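Local coordinates for protein putative oxidoreductase molybdopterin-binding subunit (Sulfolobus tokodaii, PDB 4ZOH) that probably serves as the molybdopterin-binding subunit of a molybdenum- and iron-sulfur-containing oxidoreductase of the xanthine dehydrogenase and aldehyde oxidase family, at residues L32-I46 / K71-A85. Sequence-based numbering, arbitrary orientation.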
ATOM      1  N   LEU A  32      -3.928  11.847  -3.572  1.00 17.69           N
ATOM      2  CA  LEU A  32      -3.774  13.159  -4.156  1.00 20.50           C
ATOM      3  C   LEU A  32      -2.375  13.732  -3.812  1.00 20.34           C
ATOM      4  O   LEU A  32      -1.737  13.292  -2.837  1.00 22.03           O
ATOM      5  CB  LEU A  32      -4.863  14.119  -3.604  1.00 21.22           C
ATOM      6  CG  LEU A  32      -6.331  13.793  -3.959  1.00 21.27           C
ATOM      7  CD1 LEU A  32      -7.300  14.707  -3.204  1.00 19.11           C
ATOM      8  CD2 LEU A  32      -6.501  14.004  -5.436  1.00 20.97           C
ATOM      9  N   PHE A  33      -1.905  14.688  -4.612  1.00 19.50           N
ATOM     10  CA  PHE A  33      -0.595  15.291  -4.378  1.00 22.37           C
ATOM     11  C   PHE A  33      -0.740  16.693  -3.831  1.00 23.07           C
ATOM     12  O   PHE A  33      -1.581  17.458  -4.310  1.00 21.92           O
ATOM     13  CB  PHE A  33       0.282  15.267  -5.631  1.00 21.00           C
ATOM     14  CG  PHE A  33       1.712  15.525  -5.320  1.00 22.31           C
ATOM     15  CD1 PHE A  33       2.228  16.851  -5.334  1.00 19.87           C
ATOM     16  CD2 PHE A  33       2.558  14.443  -4.881  1.00 20.64           C
ATOM     17  CE1 PHE A  33       3.560  17.086  -4.986  1.00 20.36           C
ATOM     18  CE2 PHE A  33       3.887  14.689  -4.518  1.00 19.80           C
ATOM     19  CZ  PHE A  33       4.393  16.011  -4.591  1.00 20.90           C
ATOM     20  N   VAL A  34       0.080  17.003  -2.827  1.00 22.58           N
ATOM     21  CA  VAL A  34       0.038  18.268  -2.057  1.00 22.54           C
ATOM     22  C   VAL A  34       1.354  19.028  -2.255  1.00 24.29           C
ATOM     23  O   VAL A  34       2.433  18.459  -2.073  1.00 24.22           O
ATOM     24  CB  VAL A  34      -0.232  17.948  -0.559  1.00 21.97           C
ATOM     25  CG1 VAL A  34      -0.250  19.176   0.362  1.00 18.41           C
ATOM     26  CG2 VAL A  34      -1.564  17.187  -0.402  1.00 20.70           C
ATOM     27  N   ALA A  35       1.274  20.307  -2.606  1.00 21.58           N
ATOM     28  CA  ALA A  35       2.467  21.156  -2.637  1.00 21.77           C
ATOM     29  C   ALA A  35       2.178  22.415  -1.822  1.00 25.06           C
ATOM     30  O   ALA A  35       1.005  22.834  -1.722  1.00 26.16           O
ATOM     31  CB  ALA A  35       2.853  21.471  -4.091  1.00 17.89           C
ATOM     32  N   PHE A  36       3.227  23.014  -1.247  1.00 22.27           N
ATOM     33  CA  PHE A  36       3.099  24.245  -0.513  1.00 23.05           C
ATOM     34  C   PHE A  36       3.596  25.456  -1.295  1.00 26.12           C
ATOM     35  O   PHE A  36       4.645  25.392  -1.930  1.00 30.72           O
ATOM     36  CB  PHE A  36       3.770  24.146   0.856  1.00 20.90           C
ATOM     37  CG  PHE A  36       3.150  23.122   1.733  1.00 21.09           C
ATOM     38  CD1 PHE A  36       2.338  23.514   2.839  1.00 20.06           C
ATOM     39  CD2 PHE A  36       3.352  21.737   1.475  1.00 19.40           C
ATOM     40  CE1 PHE A  36       1.739  22.581   3.665  1.00 19.77           C
ATOM     41  CE2 PHE A  36       2.742  20.795   2.326  1.00 18.89           C
ATOM     42  CZ  PHE A  36       1.931  21.205   3.403  1.00 19.73           C
ATOM     43  N   VAL A  37       2.805  26.542  -1.278  1.00 27.76           N
ATOM     44  CA  VAL A  37       3.242  27.879  -1.724  1.00 24.80           C
ATOM     45  C   VAL A  37       4.059  28.429  -0.572  1.00 22.34           C
ATOM     46  O   VAL A  37       3.667  28.284   0.602  1.00 25.68           O
ATOM     47  CB  VAL A  37       2.038  28.840  -2.033  1.00 27.16           C
ATOM     48  CG1 VAL A  37       2.517  30.208  -2.579  1.00 22.67           C
ATOM     49  CG2 VAL A  37       1.065  28.192  -3.031  1.00 21.77           C
ATOM     50  N   ARG A  38       5.217  28.999  -0.892  1.00 21.39           N
ATOM     51  CA  ARG A  38       6.155  29.523   0.167  1.00 23.71           C
ATOM     52  C   ARG A  38       6.435  31.030   0.028  1.00 24.75           C
ATOM     53  O   ARG A  38       6.331  31.576  -1.103  1.00 23.00           O
ATOM     54  CB  ARG A  38       7.490  28.762   0.084  1.00 23.63           C
ATOM     55  CG  ARG A  38       7.322  27.315   0.569  1.00 23.57           C
ATOM     56  CD  ARG A  38       8.542  26.471   0.148  1.00 22.44           C
ATOM     57  NE  ARG A  38       8.278  25.058   0.337  1.00 18.47           N
ATOM     58  CZ  ARG A  38       8.245  24.410   1.474  1.00 19.43           C
ATOM     59  NH1 ARG A  38       8.508  24.992   2.622  1.00 19.14           N
ATOM     60  NH2 ARG A  38       7.994  23.090   1.452  1.00 20.35           N
ATOM     61  N   SER A  39       6.734  31.690   1.154  1.00 25.48           N
ATOM     62  CA  SER A  39       7.001  33.141   1.137  1.00 27.58           C
ATOM     63  C   SER A  39       8.165  33.438   0.212  1.00 30.41           C
ATOM     64  O   SER A  39       9.250  32.764   0.283  1.00 27.96           O
ATOM     65  CB  SER A  39       7.283  33.687   2.518  1.00 27.44           C
ATOM     66  OG  SER A  39       7.388  35.100   2.419  1.00 31.69           O
ATOM     67  N   LYS A  40       7.962  34.400  -0.682  1.00 26.30           N
ATOM     68  CA  LYS A  40       9.116  34.923  -1.415  1.00 28.93           C
ATOM     69  C   LYS A  40       9.776  36.091  -0.675  1.00 26.69           C
ATOM     70  O   LYS A  40      10.776  36.607  -1.124  1.00 28.16           O
ATOM     71  CB  LYS A  40       8.778  35.270  -2.845  1.00 35.72           C
ATOM     72  CG  LYS A  40       7.847  36.462  -2.916  1.00 45.07           C
ATOM     73  CD  LYS A  40       8.089  37.244  -4.209  1.00 52.34           C
ATOM     74  CE  LYS A  40       6.890  37.224  -5.127  1.00 51.93           C
ATOM     75  NZ  LYS A  40       7.279  37.596  -6.531  1.00 62.71           N
ATOM     76  N   TYR A  41       9.274  36.460   0.502  1.00 26.14           N
ATOM     77  CA  TYR A  41       9.869  37.567   1.282  1.00 25.62           C
ATOM     78  C   TYR A  41      10.268  37.166   2.681  1.00 28.63           C
ATOM     79  O   TYR A  41       9.648  36.264   3.269  1.00 25.12           O
ATOM     80  CB  TYR A  41       8.875  38.747   1.376  1.00 28.31           C
ATOM     81  CG  TYR A  41       8.644  39.437   0.043  1.00 28.59           C
ATOM     82  CD1 TYR A  41       9.668  40.178  -0.575  1.00 30.19           C
ATOM     83  CD2 TYR A  41       7.376  39.389  -0.603  1.00 33.58           C
ATOM     84  CE1 TYR A  41       9.439  40.820  -1.792  1.00 34.53           C
ATOM     85  CE2 TYR A  41       7.147  40.032  -1.824  1.00 31.81           C
ATOM     86  CZ  TYR A  41       8.171  40.757  -2.393  1.00 34.28           C
ATOM     87  OH  TYR A  41       7.992  41.387  -3.595  1.00 41.01           O
ATOM     88  N   PRO A  42      11.325  37.818   3.228  1.00 28.34           N
ATOM     89  CA  PRO A  42      11.766  37.516   4.590  1.00 28.49           C
ATOM     90  C   PRO A  42      10.782  37.887   5.683  1.00 28.55           C
ATOM     91  O   PRO A  42      10.749  37.236   6.769  1.00 28.42           O
ATOM     92  CB  PRO A  42      13.072  38.334   4.738  1.00 29.51           C
ATOM     93  CG  PRO A  42      13.084  39.279   3.567  1.00 28.53           C
ATOM     94  CD  PRO A  42      12.294  38.655   2.477  1.00 26.80           C
ATOM     95  N   HIS A  43      10.011  38.947   5.445  1.00 29.91           N
ATOM     96  CA  HIS A  43       9.037  39.455   6.453  1.00 26.43           C
ATOM     97  C   HIS A  43       7.954  40.270   5.763  1.00 32.43           C
ATOM     98  O   HIS A  43       8.232  41.258   5.081  1.00 32.01           O
ATOM     99  CB  HIS A  43       9.687  40.303   7.540  1.00 26.42           C
ATOM    100  CG  HIS A  43       8.863  40.435   8.795  1.00 26.06           C
ATOM    101  ND1 HIS A  43       9.174  41.325   9.817  1.00 29.78           N
ATOM    102  CD2 HIS A  43       7.736  39.799   9.186  1.00 23.25           C
ATOM    103  CE1 HIS A  43       8.309  41.183  10.808  1.00 26.98           C
ATOM    104  NE2 HIS A  43       7.421  40.261  10.448  1.00 27.96           N
ATOM    105  N   ALA A  44       6.715  39.795   5.877  1.00 35.11           N
ATOM    106  CA  ALA A  44       5.585  40.366   5.123  1.00 32.51           C
ATOM    107  C   ALA A  44       4.283  40.015   5.773  1.00 34.20           C
ATOM    108  O   ALA A  44       4.140  38.935   6.421  1.00 33.32           O
ATOM    109  CB  ALA A  44       5.565  39.950   3.662  1.00 26.88           C
ATOM    110  N   ARG A  45       3.336  40.946   5.620  1.00 33.57           N
ATOM    111  CA  ARG A  45       1.929  40.593   5.839  1.00 35.37           C
ATOM    112  C   ARG A  45       1.414  39.962   4.595  1.00 27.71           C
ATOM    113  O   ARG A  45       1.845  40.313   3.495  1.00 29.26           O
ATOM    114  CB  ARG A  45       1.064  41.773   6.329  1.00 35.83           C
ATOM    115  CG  ARG A  45       1.283  41.869   7.819  1.00 37.71           C
ATOM    116  CD  ARG A  45       0.287  42.774   8.496  1.00 45.28           C
ATOM    117  NE  ARG A  45       0.731  43.032   9.859  1.00 39.43           N
ATOM    118  CZ  ARG A  45       1.545  44.028  10.225  1.00 40.42           C
ATOM    119  NH1 ARG A  45       2.050  44.915   9.331  1.00 37.71           N
ATOM    120  NH2 ARG A  45       1.859  44.118  11.521  1.00 39.67           N
ATOM    121  N   ILE A  46       0.542  38.974   4.784  1.00 29.35           N
ATOM    122  CA  ILE A  46       0.019  38.206   3.648  1.00 31.73           C
ATOM    123  C   ILE A  46      -1.512  38.068   3.607  1.00 29.87           C
ATOM    124  O   ILE A  46      -2.147  37.902   4.652  1.00 27.38           O
ATOM    125  CB  ILE A  46       0.653  36.766   3.595  1.00 30.99           C
ATOM    126  CG1 ILE A  46       0.666  36.118   4.984  1.00 32.30           C
ATOM    127  CG2 ILE A  46       2.053  36.800   2.926  1.00 29.47           C
ATOM    128  CD1 ILE A  46       0.492  34.593   4.948  1.00 31.99           C
ATOM    129  N   LYS A  71      -1.528  35.504   8.729  1.00 38.75           N
ATOM    130  CA  LYS A  71      -1.384  36.990   8.488  1.00 38.45           C
ATOM    131  C   LYS A  71       0.024  37.484   8.223  1.00 39.17           C
ATOM    132  O   LYS A  71       0.219  38.532   7.548  1.00 38.16           O
ATOM    133  CB  LYS A  71      -1.824  37.810   9.692  1.00 42.80           C
ATOM    134  CG  LYS A  71      -2.659  37.115  10.724  1.00 50.66           C
ATOM    135  CD  LYS A  71      -4.120  37.340  10.446  1.00 59.01           C
ATOM    136  CE  LYS A  71      -4.886  37.162  11.750  1.00 65.68           C
ATOM    137  NZ  LYS A  71      -6.274  36.797  11.372  1.00 76.53           N
ATOM    138  N   GLU A  72       1.016  36.772   8.782  1.00 35.44           N
ATOM    139  CA  GLU A  72       2.372  37.287   8.762  1.00 31.16           C
ATOM    140  C   GLU A  72       3.412  36.163   8.565  1.00 29.85           C
ATOM    141  O   GLU A  72       3.532  35.252   9.418  1.00 24.09           O
ATOM    142  CB  GLU A  72       2.641  38.066  10.054  1.00 31.63           C
ATOM    143  CG  GLU A  72       3.903  38.971  10.033  1.00 35.03           C
ATOM    144  CD  GLU A  72       4.128  39.639  11.401  1.00 37.29           C
ATOM    145  OE1 GLU A  72       3.126  39.866  12.130  1.00 40.25           O
ATOM    146  OE2 GLU A  72       5.302  39.903  11.785  1.00 36.19           O
ATOM    147  N   THR A  73       4.141  36.266   7.454  1.00 30.51           N
ATOM    148  CA  THR A  73       5.232  35.365   7.156  1.00 32.23           C
ATOM    149  C   THR A  73       6.585  35.938   7.604  1.00 33.01           C
ATOM    150  O   THR A  73       6.867  37.109   7.308  1.00 36.49           O
ATOM    151  CB  THR A  73       5.277  34.978   5.672  1.00 29.26           C
ATOM    152  OG1 THR A  73       6.369  34.055   5.482  1.00 29.47           O
ATOM    153  CG2 THR A  73       5.452  36.168   4.773  1.00 24.27           C
ATOM    154  N   THR A  74       7.405  35.084   8.246  1.00 29.35           N
ATOM    155  CA  THR A  74       8.674  35.417   8.844  1.00 25.72           C
ATOM    156  C   THR A  74       9.996  34.881   8.235  1.00 31.23           C
ATOM    157  O   THR A  74      11.055  35.069   8.872  1.00 27.33           O
ATOM    158  CB  THR A  74       8.675  35.079  10.310  1.00 26.72           C
ATOM    159  OG1 THR A  74       8.221  33.731  10.480  1.00 27.35           O
ATOM    160  CG2 THR A  74       7.728  36.035  11.098  1.00 25.98           C
ATOM    161  N   TYR A  75       9.959  34.264   7.036  1.00 27.74           N
ATOM    162  CA  TYR A  75      11.183  33.813   6.323  1.00 26.65           C
ATOM    163  C   TYR A  75      10.841  33.400   4.934  1.00 25.53           C
ATOM    164  O   TYR A  75       9.768  32.809   4.716  1.00 28.29           O
ATOM    165  CB  TYR A  75      11.921  32.654   7.085  1.00 25.45           C
ATOM    166  CG  TYR A  75      11.152  31.385   7.373  1.00 25.32           C
ATOM    167  CD1 TYR A  75      11.310  30.245   6.557  1.00 25.80           C
ATOM    168  CD2 TYR A  75      10.234  31.305   8.431  1.00 26.79           C
ATOM    169  CE1 TYR A  75      10.622  29.071   6.815  1.00 23.78           C
ATOM    170  CE2 TYR A  75       9.536  30.135   8.691  1.00 24.47           C
ATOM    171  CZ  TYR A  75       9.753  28.996   7.867  1.00 26.56           C
ATOM    172  OH  TYR A  75       9.084  27.799   8.124  1.00 25.58           O
ATOM    173  N   VAL A  76      11.697  33.742   3.979  1.00 24.27           N
ATOM    174  CA  VAL A  76      11.665  33.126   2.653  1.00 24.98           C
ATOM    175  C   VAL A  76      11.680  31.587   2.841  1.00 27.87           C
ATOM    176  O   VAL A  76      12.454  31.046   3.690  1.00 26.87           O
ATOM    177  CB  VAL A  76      12.829  33.580   1.825  1.00 24.75           C
ATOM    178  CG1 VAL A  76      12.768  33.067   0.369  1.00 22.79           C
ATOM    179  CG2 VAL A  76      12.861  35.102   1.862  1.00 27.48           C
ATOM    180  N   GLY A  77      10.731  30.927   2.166  1.00 26.47           N
ATOM    181  CA  GLY A  77      10.560  29.474   2.251  1.00 24.30           C
ATOM    182  C   GLY A  77       9.444  29.050   3.196  1.00 27.29           C
ATOM    183  O   GLY A  77       9.118  27.837   3.252  1.00 23.50           O
ATOM    184  N   GLN A  78       8.883  30.000   3.973  1.00 21.83           N
ATOM    185  CA  GLN A  78       7.789  29.621   4.865  1.00 21.49           C
ATOM    186  C   GLN A  78       6.548  29.239   4.055  1.00 21.46           C
ATOM    187  O   GLN A  78       6.206  29.919   3.094  1.00 23.02           O
ATOM    188  CB  GLN A  78       7.439  30.670   5.895  1.00 23.29           C
ATOM    189  CG  GLN A  78       6.567  30.117   7.059  1.00 22.87           C
ATOM    190  CD  GLN A  78       6.218  31.243   8.013  1.00 25.45           C
ATOM    191  OE1 GLN A  78       6.346  32.384   7.621  1.00 29.09           O
ATOM    192  NE2 GLN A  78       5.861  30.940   9.264  1.00 21.67           N
ATOM    193  N   PRO A  79       5.919  28.109   4.411  1.00 22.56           N
ATOM    194  CA  PRO A  79       4.606  27.825   3.799  1.00 22.79           C
ATOM    195  C   PRO A  79       3.510  28.889   4.149  1.00 23.59           C
ATOM    196  O   PRO A  79       3.274  29.246   5.355  1.00 22.96           O
ATOM    197  CB  PRO A  79       4.228  26.439   4.383  1.00 22.46           C
ATOM    198  CG  PRO A  79       5.464  25.884   4.986  1.00 25.57           C
ATOM    199  CD  PRO A  79       6.318  27.074   5.403  1.00 20.57           C
ATOM    200  N   ILE A  80       2.892  29.378   3.090  1.00 23.56           N
ATOM    201  CA  ILE A  80       1.829  30.383   3.208  1.00 28.44           C
ATOM    202  C   ILE A  80       0.493  29.927   2.600  1.00 28.45           C
ATOM    203  O   ILE A  80      -0.560  30.536   2.857  1.00 29.60           O
ATOM    204  CB  ILE A  80       2.301  31.777   2.663  1.00 26.13           C
ATOM    205  CG1 ILE A  80       2.725  31.688   1.207  1.00 27.84           C
ATOM    206  CG2 ILE A  80       3.411  32.270   3.576  1.00 27.60           C
ATOM    207  CD1 ILE A  80       2.971  33.042   0.530  1.00 30.61           C
ATOM    208  N   ALA A  81       0.535  28.832   1.841  1.00 26.80           N
ATOM    209  CA  ALA A  81      -0.651  28.263   1.198  1.00 29.04           C
ATOM    210  C   ALA A  81      -0.370  26.799   0.840  1.00 31.07           C
ATOM    211  O   ALA A  81       0.822  26.407   0.703  1.00 30.83           O
ATOM    212  CB  ALA A  81      -0.971  29.045  -0.085  1.00 24.03           C
ATOM    213  N   ILE A  82      -1.438  26.016   0.650  1.00 29.03           N
ATOM    214  CA  ILE A  82      -1.328  24.571   0.316  1.00 28.28           C
ATOM    215  C   ILE A  82      -2.199  24.307  -0.908  1.00 29.01           C
ATOM    216  O   ILE A  82      -3.385  24.680  -0.888  1.00 27.09           O
ATOM    217  CB  ILE A  82      -1.800  23.634   1.434  1.00 28.22           C
ATOM    218  CG1 ILE A  82      -1.270  24.019   2.802  1.00 30.40           C
ATOM    219  CG2 ILE A  82      -1.425  22.200   1.077  1.00 29.88           C
ATOM    220  CD1 ILE A  82      -2.244  24.757   3.681  1.00 29.77           C
ATOM    221  N   VAL A  83      -1.631  23.729  -1.978  1.00 25.03           N
ATOM    222  CA  VAL A  83      -2.433  23.361  -3.080  1.00 22.53           C
ATOM    223  C   VAL A  83      -2.567  21.838  -3.103  1.00 28.49           C
ATOM    224  O   VAL A  83      -1.622  21.106  -2.653  1.00 22.03           O
ATOM    225  CB  VAL A  83      -1.952  23.897  -4.414  1.00 21.99           C
ATOM    226  CG1 VAL A  83      -1.704  25.441  -4.344  1.00 25.92           C
ATOM    227  CG2 VAL A  83      -0.733  23.171  -4.971  1.00 21.32           C
ATOM    228  N   ILE A  84      -3.719  21.371  -3.642  1.00 28.35           N
ATOM    229  CA  ILE A  84      -4.015  19.923  -3.831  1.00 26.19           C
ATOM    230  C   ILE A  84      -4.394  19.611  -5.282  1.00 27.48           C
ATOM    231  O   ILE A  84      -5.199  20.328  -5.903  1.00 27.39           O
ATOM    232  CB  ILE A  84      -5.071  19.422  -2.840  1.00 28.99           C
ATOM    233  CG1 ILE A  84      -4.758  20.010  -1.450  1.00 26.90           C
ATOM    234  CG2 ILE A  84      -5.169  17.868  -2.883  1.00 26.94           C
ATOM    235  CD1 ILE A  84      -5.142  19.225  -0.225  1.00 25.00           C
ATOM    236  N   ALA A  85      -3.758  18.607  -5.876  1.00 21.58           N
ATOM    237  CA  ALA A  85      -4.122  18.259  -7.244  1.00 22.92           C
ATOM    238  C   ALA A  85      -4.018  16.734  -7.473  1.00 24.52           C
ATOM    239  O   ALA A  85      -3.605  15.975  -6.584  1.00 25.04           O
ATOM    240  CB  ALA A  85      -3.275  19.036  -8.260  1.00 19.88           C
TER
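Phe33 and Ala85 open a ladder of antiparallel backbone bonds that joins strand 32-38 to strand 79-85; the strand axes approach to 4.5 Å with their N-to-C directions 151° apart. The pairing slips by one at Val37, whose O accepts from Ile80 N at 2.8 Å and only weakly from Ala81 N: a classic beta bulge. Beyond it, Ser39 bonds Gln78 and Gly77 through its backbone, and strand 44-46 pairs with 72-73, so both segments cross together from one sheet to another.

Apolar side chains divide between two faces. On one, Ile82 CG2 stands over the Phe36 ring face, 4.2 Å from its centroid and 16° off the normal, a CH-pi contact, and presses Val34 CG1 at a tight 3.3 Å; helix 223-235 packs here. On the other, Val37 CB meets Ala81 CB at 3.6 Å, near helix 88-95.

Polar side chains gather past the bulge. Arg38, extended from CG to NE, brings NH1 to Gly77 O at 3.0 Å, with the oxygen in the guanidinium plane, while NE and NH2 form salt bridges to Glu247 and Glu224. A leucine in its place would probably leave both carboxylates without this guanidinium partner and Gly77 O without this donor. His43, CG anti to the backbone N (chi1 -160°), directs NE2 to the anti side of Glu72 OE2 at 2.5 Å; Asp106 O holds ND1. Gln78 OE1 accepts from Thr73 OG1 and Thr74 N, tying the last residue of the type II turn Tyr75-Gln78 back to the strand end.

Within the a/b hammerhead region, the 32-38/79-85 pair thus packs between two helices, whereas past the bulge buried His43 and Glu72 satisfy each other and Arg38 joins two carboxylates and a carbonyl.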